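PDB 4YJ6: aryl acylamidase from bacterium CSBL00001, which probably hydrolyses aryl acylamides, splitting the amide bond to release an aromatic amine and a carboxylic acid. Local coordinates for residues N152-D157 with G453-M458; G186-P191 with G225-T230; K269-T274 with L300-E305; L376-V381 with T436-H441. One frame throughout, in Å; residues are numbered along the deposited sequence.

Interaction 1: N152-D157 with G453-M458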
loop_
_atom_site.group_PDB
_atom_site.type_symbol
_atom_site.label_atom_id
_atom_site.label_comp_id
_atom_site.label_asym_id
_atom_site.label_seq_id
_atom_site.Cartn_x
_atom_site.Cartn_y
_atom_site.Cartn_z
ATOM N N ASN A 152 -5.486 8.218 11.924
ATOM C CA ASN A 152 -4.133 8.631 11.643
ATOM C C ASN A 152 -3.334 8.846 12.926
ATOM O O ASN A 152 -3.744 9.688 13.745
ATOM C CB ASN A 152 -4.185 9.958 10.855
ATOM C CG ASN A 152 -2.918 10.220 10.113
ATOM O OD1 ASN A 152 -1.834 10.152 10.697
ATOM N ND2 ASN A 152 -3.022 10.455 8.795
ATOM N N PRO A 153 -2.202 8.116 13.116
ATOM C CA PRO A 153 -1.408 8.323 14.338
ATOM C C PRO A 153 -0.926 9.755 14.501
ATOM O O PRO A 153 -0.544 10.132 15.601
ATOM C CB PRO A 153 -0.197 7.383 14.156
ATOM C CG PRO A 153 -0.715 6.307 13.199
ATOM C CD PRO A 153 -1.612 7.066 12.256
ATOM N N PHE A 154 -0.900 10.536 13.423
ATOM C CA PHE A 154 -0.467 11.941 13.556
ATOM C C PHE A 154 -1.571 12.848 14.108
ATOM O O PHE A 154 -1.293 13.957 14.574
ATOM C CB PHE A 154 0.054 12.465 12.213
ATOM C CG PHE A 154 1.459 12.074 11.958
ATOM C CD1 PHE A 154 2.500 12.953 12.179
ATOM C CD2 PHE A 154 1.745 10.777 11.567
ATOM C CE1 PHE A 154 3.801 12.559 11.997
ATOM C CE2 PHE A 154 3.029 10.365 11.392
ATOM C CZ PHE A 154 4.068 11.233 11.603
ATOM N N ASN A 155 -2.813 12.401 14.008
ATOM C CA ASN A 155 -3.961 13.103 14.574
ATOM C C ASN A 155 -5.183 12.217 14.381
ATOM O O ASN A 155 -5.687 12.045 13.273
ATOM C CB ASN A 155 -4.157 14.482 13.905
ATOM C CG ASN A 155 -5.301 15.265 14.528
ATOM O OD1 ASN A 155 -6.222 14.681 15.091
ATOM N ND2 ASN A 155 -5.239 16.590 14.429
ATOM N N LEU A 156 -5.656 11.600 15.466
ATOM C CA LEU A 156 -6.726 10.609 15.344
ATOM C C LEU A 156 -8.063 11.156 14.828
ATOM O O LEU A 156 -8.941 10.396 14.512
ATOM C CB LEU A 156 -6.932 9.840 16.679
ATOM C CG LEU A 156 -5.918 8.716 16.954
ATOM C CD1 LEU A 156 -4.501 9.256 16.979
ATOM C CD2 LEU A 156 -6.253 8.084 18.287
ATOM N N ASP A 157 -8.217 12.470 14.735
ATOM C CA ASP A 157 -9.430 13.035 14.129
ATOM C C ASP A 157 -9.425 12.821 12.620
ATOM O O ASP A 157 -10.448 12.988 11.972
ATOM C CB ASP A 157 -9.525 14.549 14.413
ATOM C CG ASP A 157 -9.829 14.867 15.885
ATOM O OD1 ASP A 157 -10.384 13.999 16.585
ATOM O OD2 ASP A 157 -9.516 16.003 16.314
ATOM N N GLY A 453 1.046 19.977 10.452
ATOM C CA GLY A 453 1.135 18.866 11.382
ATOM C C GLY A 453 0.798 17.500 10.776
ATOM O O GLY A 453 0.888 16.490 11.465
ATOM N N LEU A 454 0.419 17.468 9.496
ATOM C CA LEU A 454 0.001 16.215 8.856
ATOM C C LEU A 454 0.963 15.840 7.706
ATOM O O LEU A 454 1.519 16.693 7.017
ATOM C CB LEU A 454 -1.420 16.324 8.321
ATOM C CG LEU A 454 -2.542 16.485 9.348
ATOM C CD1 LEU A 454 -3.868 16.542 8.613
ATOM C CD2 LEU A 454 -2.482 15.325 10.356
ATOM N N PRO A 455 1.183 14.536 7.515
ATOM C CA PRO A 455 2.186 14.169 6.520
ATOM C C PRO A 455 1.714 14.325 5.088
ATOM O O PRO A 455 0.521 14.197 4.798
ATOM C CB PRO A 455 2.416 12.658 6.793
ATOM C CG PRO A 455 1.996 12.474 8.262
ATOM C CD PRO A 455 0.806 13.406 8.391
ATOM N N ALA A 456 2.667 14.536 4.199
ATOM C CA ALA A 456 2.409 14.487 2.752
ATOM C C ALA A 456 3.538 13.722 2.089
ATOM O O ALA A 456 4.697 13.842 2.485
ATOM C CB ALA A 456 2.346 15.928 2.133
ATOM N N GLY A 457 3.218 12.991 1.019
ATOM C CA GLY A 457 4.231 12.221 0.338
ATOM C C GLY A 457 4.622 12.691 -1.051
ATOM O O GLY A 457 3.852 13.363 -1.758
HETATM N N MSE A 458 5.845 12.338 -1.435
HETATM C CA MSE A 458 6.274 12.497 -2.819
HETATM C C MSE A 458 6.436 11.130 -3.475
HETATM O O MSE A 458 6.974 10.213 -2.865
HETATM C CB MSE A 458 7.617 13.204 -2.860
HETATM C CG MSE A 458 8.246 13.072 -4.211
HETATM SE SE MSE A 458 9.789 14.273 -4.212
HETATM C CE MSE A 458 10.958 13.200 -3.167
HETATM O O HOH W 1 -0.188 16.294 13.904
#
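Phe-154 lays one face of its ring against Pro-455, and this CH-pi contact joins a type I beta turn, Asn-152 to Asn-155, to the start of strand 454-462 in the central mixed sheet of the amidase fold. The approach is nearly axial: CG of Pro-455 lies 3.7 Å from the centroid of the Phe-154 ring, only 10° off the ring normal. Phe-154 holds CG anti to its carbonyl carbon (chi1 -82°), which turns the ring face toward the proline, while CD of Pro-455 reaches back over the CG and CB end of the phenylalanine. Ile-489, Pro-490 and Leu-450 also touch the buried Phe-154 side chain.

Leu-454 supplies the other apolar part. Its CD2 methyl comes within 4.0 Å of CB of Asn-155 and also approaches CB of Phe-154.

Polar groups shape the loop and do not bond directly across to the strand. The turn is closed by the backbone bond from Asn-155 N to Asn-152 O, and Asn-152 adds an Asx turn, its OD1 accepting from Phe-154 N at 2.9 Å. Asn-155 forms a second Asx turn, its OD1 accepting from N of Asp-157. ND2 of Asn-152 meanwhile donates to the carbonyls of Trp-194 and Asn-159, tying the turn to the surrounding chain.

One water links the two backbones, donating to O of Phe-154 and to O of Gly-453, each 2.7 Å from the water oxygen.

Interaction 2: G186-P191 with G225-T230. With PO4 (phosphate ion), chain B.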
loop_
_atom_site.group_PDB
_atom_site.type_symbol
_atom_site.label_atom_id
_atom_site.label_comp_id
_atom_site.label_asym_id
_atom_site.label_seq_id
_atom_site.Cartn_x
_atom_site.Cartn_y
_atom_site.Cartn_z
ATOM N N GLY A 186 -3.400 2.653 -5.987
ATOM C CA GLY A 186 -2.455 3.405 -5.200
ATOM C C GLY A 186 -2.304 2.951 -3.756
ATOM O O GLY A 186 -1.559 3.566 -3.009
ATOM N N SER A 187 -2.945 1.857 -3.366
ATOM C CA SER A 187 -3.179 1.665 -1.938
ATOM C C SER A 187 -2.039 1.179 -1.047
ATOM O O SER A 187 -2.224 1.082 0.155
ATOM C CB SER A 187 -4.414 0.800 -1.759
ATOM O OG SER A 187 -5.545 1.581 -2.163
ATOM N N ILE A 188 -0.862 0.891 -1.601
ATOM C CA ILE A 188 0.341 0.774 -0.775
ATOM C C ILE A 188 0.845 2.182 -0.446
ATOM O O ILE A 188 1.432 2.433 0.616
ATOM C CB ILE A 188 1.433 0.021 -1.563
ATOM C CG1 ILE A 188 1.082 -1.476 -1.613
ATOM C CG2 ILE A 188 2.832 0.198 -0.931
ATOM C CD1 ILE A 188 1.811 -2.177 -2.763
ATOM N N ARG A 189 0.623 3.097 -1.386
ATOM C CA ARG A 189 1.276 4.393 -1.399
ATOM C C ARG A 189 0.414 5.493 -0.773
ATOM O O ARG A 189 0.940 6.410 -0.134
ATOM C CB ARG A 189 1.604 4.768 -2.877
ATOM C CG ARG A 189 2.615 3.768 -3.490
ATOM C CD ARG A 189 2.684 3.871 -5.023
ATOM N NE ARG A 189 1.512 3.238 -5.627
ATOM C CZ ARG A 189 1.059 3.553 -6.852
ATOM N NH1 ARG A 189 1.625 4.548 -7.556
ATOM N NH2 ARG A 189 0.032 2.905 -7.354
ATOM N N ILE A 190 -0.891 5.423 -1.003
ATOM C CA ILE A 190 -1.841 6.441 -0.506
ATOM C C ILE A 190 -1.760 6.589 1.025
ATOM O O ILE A 190 -1.481 7.678 1.529
ATOM C CB ILE A 190 -3.273 6.078 -0.914
ATOM C CG1 ILE A 190 -3.435 6.167 -2.440
ATOM C CG2 ILE A 190 -4.291 7.010 -0.249
ATOM C CD1 ILE A 190 -4.611 5.321 -2.947
ATOM N N PRO A 191 -1.915 5.482 1.774
ATOM C CA PRO A 191 -1.870 5.665 3.226
ATOM C C PRO A 191 -0.466 5.916 3.723
ATOM O O PRO A 191 -0.319 6.539 4.790
ATOM C CB PRO A 191 -2.447 4.337 3.763
ATOM C CG PRO A 191 -2.107 3.338 2.676
ATOM C CD PRO A 191 -2.295 4.114 1.395
ATOM N N GLY A 225 2.855 -5.249 -1.625
ATOM C CA GLY A 225 4.156 -4.703 -1.272
ATOM C C GLY A 225 4.163 -4.176 0.149
ATOM O O GLY A 225 3.139 -4.141 0.805
ATOM N N PRO A 226 5.341 -3.762 0.614
ATOM C CA PRO A 226 5.561 -3.369 2.003
ATOM C C PRO A 226 5.329 -1.882 2.275
ATOM O O PRO A 226 5.606 -1.041 1.413
ATOM C CB PRO A 226 7.028 -3.715 2.214
ATOM C CG PRO A 226 7.653 -3.381 0.879
ATOM C CD PRO A 226 6.587 -3.779 -0.158
ATOM N N ILE A 227 4.846 -1.596 3.486
ATOM C CA ILE A 227 4.890 -0.250 4.054
ATOM C C ILE A 227 5.841 -0.301 5.252
ATOM O O ILE A 227 5.707 -1.178 6.087
ATOM C CB ILE A 227 3.480 0.188 4.474
ATOM C CG1 ILE A 227 2.590 0.254 3.231
ATOM C CG2 ILE A 227 3.508 1.580 5.233
ATOM C CD1 ILE A 227 1.096 0.491 3.527
ATOM N N THR A 228 6.823 0.602 5.300
ATOM C CA THR A 228 7.870 0.550 6.335
ATOM C C THR A 228 8.180 1.972 6.819
ATOM O O THR A 228 7.633 2.937 6.310
ATOM C CB THR A 228 9.189 -0.011 5.772
ATOM O OG1 THR A 228 9.621 0.802 4.673
ATOM C CG2 THR A 228 9.016 -1.454 5.284
ATOM N N ARG A 229 9.085 2.109 7.786
ATOM C CA ARG A 229 9.532 3.442 8.198
ATOM C C ARG A 229 10.869 3.771 7.575
ATOM O O ARG A 229 11.242 4.948 7.533
ATOM C CB ARG A 229 9.649 3.563 9.734
ATOM C CG ARG A 229 8.268 3.510 10.442
ATOM C CD ARG A 229 8.345 3.729 11.962
ATOM N NE ARG A 229 9.147 2.688 12.588
ATOM C CZ ARG A 229 8.679 1.489 12.951
ATOM N NH1 ARG A 229 7.387 1.182 12.837
ATOM N NH2 ARG A 229 9.521 0.614 13.465
ATOM N N THR A 230 11.614 2.760 7.126
ATOM C CA THR A 230 12.906 2.995 6.466
ATOM C C THR A 230 12.955 2.336 5.106
ATOM O O THR A 230 12.294 1.325 4.863
ATOM C CB THR A 230 14.103 2.425 7.250
ATOM O OG1 THR A 230 14.101 0.973 7.179
ATOM C CG2 THR A 230 14.042 2.857 8.706
HETATM P P PO4 B . -7.083 -0.375 -4.249
HETATM O O1 PO4 B . -8.134 0.745 -4.124
HETATM O O2 PO4 B . -7.476 -1.122 -5.500
HETATM O O3 PO4 B . -5.750 0.272 -4.397
HETATM O O4 PO4 B . -7.115 -1.326 -3.078
#
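The glycine-rich loop of the amidase signature, running into helix 190-195, packs through Ile-188 onto strand 223-228 near the middle of the molecule. CD1 of Ile-188 abuts the backbone of Gly-225, 3.4 Å from its N, where the strand carries no side chain. The other branch, CG2, lies anti to the backbone N of Ile-188 (CG1 at chi1 -75°) and meets O of Pro-226 and CG1 of Ile-227. Ile-227 answers by bringing CD1 to within 3.5 Å of O of Ile-188, a buried carbonyl that has no polar partner in the model. CD1 of Ile-227 also touches CG of Pro-191 more loosely, at 4.4 Å.

Gly-186 O accepts from both Arg-189 N and Ile-190 N, arriving from opposite faces of its plane. Beside it, Ser-187 meets a phosphate ion: OG donates to O3 of the phosphate at 2.6 Å, with a weak, bent bond from Ser-187 N to the same oxygen. Ser-163 OG and the N atoms of Gly-184 and Gly-185 also bind the ion, which probably came from the crystallisation liquor. Such a serine- and backbone-lined anion pocket is consistent with the active site of the Ser-cisSer-Lys amidase signature enzymes.

Interaction 3: K269-T274 with L300-E305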
loop_
_atom_site.group_PDB
_atom_site.type_symbol
_atom_site.label_atom_id
_atom_site.label_comp_id
_atom_site.label_asym_id
_atom_site.label_seq_id
_atom_site.Cartn_x
_atom_site.Cartn_y
_atom_site.Cartn_z
ATOM N N LYS A 269 21.845 11.330 -12.505
ATOM C CA LYS A 269 20.530 10.933 -12.998
ATOM C C LYS A 269 19.755 12.119 -13.521
ATOM O O LYS A 269 19.916 13.228 -13.026
ATOM C CB LYS A 269 19.731 10.250 -11.884
ATOM C CG LYS A 269 20.357 8.912 -11.448
ATOM C CD LYS A 269 20.419 7.894 -12.607
ATOM C CE LYS A 269 20.853 6.510 -12.078
ATOM N NZ LYS A 269 21.094 5.585 -13.202
ATOM N N LYS A 270 18.903 11.865 -14.513
ATOM C CA LYS A 270 18.056 12.888 -15.120
ATOM C C LYS A 270 16.668 12.663 -14.595
ATOM O O LYS A 270 16.080 11.588 -14.783
ATOM C CB LYS A 270 18.020 12.756 -16.635
ATOM C CG LYS A 270 19.303 13.124 -17.327
ATOM C CD LYS A 270 19.062 13.333 -18.838
ATOM C CE LYS A 270 17.729 14.112 -19.167
ATOM N NZ LYS A 270 17.646 15.553 -18.656
ATOM N N ILE A 271 16.147 13.644 -13.897
ATOM C CA ILE A 271 14.915 13.442 -13.150
ATOM C C ILE A 271 13.877 14.424 -13.664
ATOM O O ILE A 271 14.152 15.629 -13.746
ATOM C CB ILE A 271 15.150 13.672 -11.677
ATOM C CG1 ILE A 271 16.207 12.663 -11.158
ATOM C CG2 ILE A 271 13.822 13.535 -10.888
ATOM C CD1 ILE A 271 16.459 12.734 -9.637
ATOM N N GLY A 272 12.702 13.916 -14.021
ATOM C CA GLY A 272 11.600 14.780 -14.418
ATOM C C GLY A 272 10.708 15.054 -13.223
ATOM O O GLY A 272 10.655 14.246 -12.301
ATOM N N LEU A 273 10.086 16.244 -13.197
ATOM C CA LEU A 273 9.249 16.659 -12.062
ATOM C C LEU A 273 7.899 17.143 -12.597
ATOM O O LEU A 273 7.840 17.886 -13.584
ATOM C CB LEU A 273 9.947 17.810 -11.305
ATOM C CG LEU A 273 9.118 18.493 -10.226
ATOM C CD1 LEU A 273 8.749 17.519 -9.121
ATOM C CD2 LEU A 273 9.908 19.719 -9.662
ATOM N N THR A 274 6.805 16.693 -11.981
ATOM C CA THR A 274 5.487 17.274 -12.275
ATOM C C THR A 274 4.763 17.516 -10.968
ATOM O O THR A 274 4.871 16.714 -10.048
ATOM C CB THR A 274 4.645 16.359 -13.172
ATOM O OG1 THR A 274 3.369 16.968 -13.403
ATOM C CG2 THR A 274 4.471 14.917 -12.540
ATOM N N LEU A 300 22.227 16.479 -4.552
ATOM C CA LEU A 300 22.916 15.210 -4.602
ATOM C C LEU A 300 23.533 14.884 -5.961
ATOM O O LEU A 300 23.980 13.764 -6.192
ATOM C CB LEU A 300 21.954 14.095 -4.185
ATOM C CG LEU A 300 21.366 14.291 -2.793
ATOM C CD1 LEU A 300 20.304 13.237 -2.567
ATOM C CD2 LEU A 300 22.441 14.191 -1.692
ATOM N N GLY A 301 23.538 15.849 -6.868
ATOM C CA GLY A 301 24.180 15.633 -8.147
ATOM C C GLY A 301 23.258 15.131 -9.249
ATOM O O GLY A 301 23.738 14.769 -10.304
ATOM N N ALA A 302 21.949 15.098 -9.016
ATOM C CA ALA A 302 21.017 14.790 -10.099
ATOM C C ALA A 302 20.594 16.071 -10.817
ATOM O O ALA A 302 20.738 17.172 -10.279
ATOM C CB ALA A 302 19.764 14.054 -9.551
ATOM N N HIS A 303 20.042 15.923 -12.016
ATOM C CA HIS A 303 19.524 17.068 -12.768
ATOM C C HIS A 303 18.020 16.956 -12.792
ATOM O O HIS A 303 17.499 15.942 -13.229
ATOM C CB HIS A 303 20.090 17.050 -14.182
ATOM C CG HIS A 303 21.572 16.829 -14.215
ATOM N ND1 HIS A 303 22.140 15.584 -14.422
ATOM C CD2 HIS A 303 22.602 17.682 -13.996
ATOM C CE1 HIS A 303 23.457 15.689 -14.359
ATOM N NE2 HIS A 303 23.762 16.951 -14.105
ATOM N N VAL A 304 17.333 17.965 -12.277
ATOM C CA VAL A 304 15.877 17.899 -12.170
ATOM C C VAL A 304 15.286 18.984 -13.061
ATOM O O VAL A 304 15.766 20.134 -13.038
ATOM C CB VAL A 304 15.402 18.141 -10.722
ATOM C CG1 VAL A 304 13.879 18.072 -10.626
ATOM C CG2 VAL A 304 16.048 17.119 -9.736
ATOM N N GLU A 305 14.254 18.643 -13.825
ATOM C CA GLU A 305 13.522 19.676 -14.583
ATOM C C GLU A 305 12.048 19.318 -14.686
ATOM O O GLU A 305 11.675 18.128 -14.628
ATOM C CB GLU A 305 14.133 19.875 -15.975
ATOM C CG GLU A 305 13.874 18.739 -16.910
ATOM C CD GLU A 305 14.703 18.797 -18.216
ATOM O OE1 GLU A 305 15.955 18.800 -18.167
ATOM O OE2 GLU A 305 14.095 18.772 -19.291
HETATM O O HOH W 2 16.754 16.637 -15.933
#
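Two neighbouring parallel strands meet here at the rim of the central mixed sheet: 270-273 and the outermost strand 303-306, joined through helix 284-299 as a beta-alpha-beta unit. The short strand axes run 4.8 Å apart at 23°, and the pairing is Lys-270 with His-303, Ile-271 with Val-304 and Gly-272 with Glu-305. Backbone bonds alternate in direction: His-303 N gives to Lys-269 O, Ile-271 N to His-303 O at 2.7 Å, Glu-305 N to Ile-271 O, and Leu-273 N to Glu-305 O. The first is almost straight, 175° at the hydrogen, while the last is bent to 135°; the pairing goes on from Leu-273 to Val-307. A CA-H...O contact from Val-304 CA to Ile-271 O, 3.3 Å, supplements these bonds.

On the face toward helix 284-299 the side chains are apolar. Ile-271 reaches CD1 to within 3.6 Å of CB of Ala-302, and its CB lies beside CG2 of Val-304, whose other methyl, CG1, touches CB of Leu-273. Phe-297 of the helix touches both Ile-271 and Val-304.

The opposite face carries Lys-270, His-303 and Glu-305. The lysine chain bends in its last two torsions, bringing NZ over the neighbouring strand to OE1 of Glu-305, a long salt bridge of 3.7 Å. A water ties the two more closely, accepting from Lys-270 NZ at 3.1 Å and donating to Glu-305 OE1, with a weak bond to His-303 O. The strand pair is thus amphipathic: hydrogen bonds set its register, methyl groups seat it on the helix, and a loose, water-mediated charge pair faces the polar side.

Interaction 4: L376-V381 with T436-H441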
loop_
_atom_site.group_PDB
_atom_site.type_symbol
_atom_site.label_atom_id
_atom_site.label_comp_id
_atom_site.label_asym_id
_atom_site.label_seq_id
_atom_site.Cartn_x
_atom_site.Cartn_y
_atom_site.Cartn_z
ATOM N N LEU A 376 -8.113 1.768 -24.364
ATOM C CA LEU A 376 -7.420 2.806 -25.129
ATOM C C LEU A 376 -6.914 3.929 -24.212
ATOM O O LEU A 376 -5.801 4.392 -24.349
ATOM C CB LEU A 376 -8.390 3.375 -26.177
ATOM C CG LEU A 376 -7.855 4.636 -26.892
ATOM C CD1 LEU A 376 -6.597 4.292 -27.691
ATOM C CD2 LEU A 376 -8.933 5.190 -27.819
ATOM N N LEU A 377 -7.743 4.348 -23.258
ATOM C CA LEU A 377 -7.336 5.359 -22.284
ATOM C C LEU A 377 -6.098 4.868 -21.527
ATOM O O LEU A 377 -5.125 5.587 -21.379
ATOM C CB LEU A 377 -8.506 5.692 -21.326
ATOM C CG LEU A 377 -8.231 6.741 -20.219
ATOM C CD1 LEU A 377 -9.522 7.452 -19.783
ATOM C CD2 LEU A 377 -7.566 6.107 -18.972
ATOM N N ARG A 378 -6.152 3.627 -21.058
ATOM C CA ARG A 378 -5.051 3.058 -20.315
ATOM C C ARG A 378 -3.774 3.036 -21.157
ATOM O O ARG A 378 -2.691 3.366 -20.667
ATOM C CB ARG A 378 -5.429 1.620 -19.869
ATOM C CG ARG A 378 -4.375 0.979 -18.982
ATOM C CD ARG A 378 -4.796 -0.427 -18.625
ATOM N NE ARG A 378 -3.824 -1.050 -17.725
ATOM C CZ ARG A 378 -3.960 -2.277 -17.260
ATOM N NH1 ARG A 378 -5.053 -2.963 -17.568
ATOM N NH2 ARG A 378 -3.035 -2.790 -16.454
ATOM N N THR A 379 -3.915 2.648 -22.416
ATOM C CA THR A 379 -2.773 2.588 -23.336
ATOM C C THR A 379 -2.153 3.979 -23.473
ATOM O O THR A 379 -0.954 4.154 -23.428
ATOM C CB THR A 379 -3.215 2.106 -24.735
ATOM O OG1 THR A 379 -3.744 0.772 -24.650
ATOM C CG2 THR A 379 -2.022 2.145 -25.713
ATOM N N THR A 380 -3.009 4.981 -23.608
ATOM C CA THR A 380 -2.560 6.359 -23.770
ATOM C C THR A 380 -1.752 6.814 -22.553
ATOM O O THR A 380 -0.688 7.446 -22.683
ATOM C CB THR A 380 -3.765 7.278 -24.005
ATOM O OG1 THR A 380 -4.451 6.829 -25.189
ATOM C CG2 THR A 380 -3.288 8.730 -24.251
ATOM N N VAL A 381 -2.257 6.493 -21.361
ATOM C CA VAL A 381 -1.530 6.856 -20.149
ATOM C C VAL A 381 -0.196 6.140 -20.053
ATOM O O VAL A 381 0.806 6.747 -19.707
ATOM C CB VAL A 381 -2.373 6.581 -18.910
ATOM C CG1 VAL A 381 -1.529 6.713 -17.592
ATOM C CG2 VAL A 381 -3.570 7.547 -18.960
ATOM N N THR A 436 0.072 4.533 -12.183
ATOM C CA THR A 436 0.985 3.388 -12.348
ATOM C C THR A 436 0.246 2.057 -12.233
ATOM O O THR A 436 0.788 1.020 -12.597
ATOM C CB THR A 436 2.131 3.383 -11.317
ATOM O OG1 THR A 436 1.589 3.198 -10.011
ATOM C CG2 THR A 436 2.890 4.716 -11.358
ATOM N N ASN A 437 -0.990 2.061 -11.748
ATOM C CA ASN A 437 -1.819 0.859 -11.903
ATOM C C ASN A 437 -2.293 0.731 -13.355
ATOM O O ASN A 437 -2.564 -0.350 -13.824
ATOM C CB ASN A 437 -3.017 0.882 -10.943
ATOM C CG ASN A 437 -2.571 1.004 -9.508
ATOM O OD1 ASN A 437 -2.496 2.110 -8.984
ATOM N ND2 ASN A 437 -2.245 -0.123 -8.873
ATOM N N PHE A 438 -2.409 1.853 -14.069
ATOM C CA PHE A 438 -2.593 1.748 -15.519
ATOM C C PHE A 438 -1.306 1.312 -16.217
ATOM O O PHE A 438 -1.345 0.494 -17.142
ATOM C CB PHE A 438 -2.961 3.111 -16.123
ATOM C CG PHE A 438 -4.357 3.563 -15.810
ATOM C CD1 PHE A 438 -5.347 2.663 -15.450
ATOM C CD2 PHE A 438 -4.685 4.905 -15.967
ATOM C CE1 PHE A 438 -6.674 3.129 -15.192
ATOM C CE2 PHE A 438 -5.981 5.361 -15.733
ATOM C CZ PHE A 438 -6.971 4.480 -15.355
ATOM N N SER A 439 -0.158 1.845 -15.782
ATOM C CA SER A 439 1.048 1.738 -16.597
ATOM C C SER A 439 2.078 0.675 -16.236
ATOM O O SER A 439 2.847 0.265 -17.120
ATOM C CB SER A 439 1.757 3.108 -16.664
ATOM O OG SER A 439 2.427 3.386 -15.440
ATOM N N GLY A 440 2.094 0.242 -14.964
ATOM C CA GLY A 440 2.897 -0.904 -14.559
ATOM C C GLY A 440 4.262 -0.524 -13.995
ATOM O O GLY A 440 5.008 -1.379 -13.556
ATOM N N HIS A 441 4.580 0.762 -13.982
ATOM C CA HIS A 441 5.884 1.243 -13.487
ATOM C C HIS A 441 5.995 1.105 -11.992
ATOM O O HIS A 441 5.018 1.303 -11.302
ATOM C CB HIS A 441 6.012 2.739 -13.839
ATOM C CG HIS A 441 6.074 2.984 -15.303
ATOM N ND1 HIS A 441 4.970 2.869 -16.133
ATOM C CD2 HIS A 441 7.124 3.280 -16.108
ATOM C CE1 HIS A 441 5.347 3.088 -17.375
ATOM N NE2 HIS A 441 6.650 3.327 -17.393
#
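Arg-378 and Phe-438 cross obliquely where the long helix 368-389 packs against the last turn of the short helix 434-439, a helix-to-helix contact outside the central sheet. The arginine leaves its helix fully stretched, CG anti to the backbone N (chi1 -175°) and the chain extended from there, which brings NE to the backbone of the other helix. NE then donates to O of Phe-438 at 3.0 Å. The bond is nearly straight, 173° at the hydrogen, lies in the guanidinium plane and uses a lone pair in the plane of the carbonyl. This in-plane bond favours one setting of the guanidinium. On the way the aliphatic part of the arginine serves as packing: its CG sits 3.8 Å from CB of Phe-438, and the ring plane is turned 44° from the guanidinium. Tyr-221 makes a cation-pi contact with the same arginine.

The ring lies alongside Val-381 and Leu-377, one helical turn apart. CG1 of Val-381 meets it at the edge, near the ring plane, 4.0 Å from CD2 of Phe-438, while CD2 of Leu-377 approaches CE2 of Phe-438 obliquely at 3.7 Å. Met-325 of helix 315-339 also touches the Phe-438 side chain.

After Phe-438, Gly-440 takes positive phi as the chain leaves the helix, and Ser-439 OG hydrogen-bonds to ND1 of His-441 at 2.7 Å.

Interactions 1, 2 and 3 all reach the same mixed eight-stranded sheet, whereas interaction 4 joins two helices. Interaction 2 is the deepest, its centre about 4 Å from the centre of the chain, and packs almost wholly through aliphatic groups and backbone. Interaction 3, its centre about 26 Å from that of the chain, is partly exposed at the sheet's edge, and only it is built on a ladder of strand hydrogen bonds, with charges on one face. Interactions 1 and 4 are buried and each turn on a phenylalanine, but a water bridges two backbone carbonyls in the former, while an arginine side chain grips one in the latter. Interactions 2 and 4 touch directly, Arg-189 packing against Thr-436 and Asn-437.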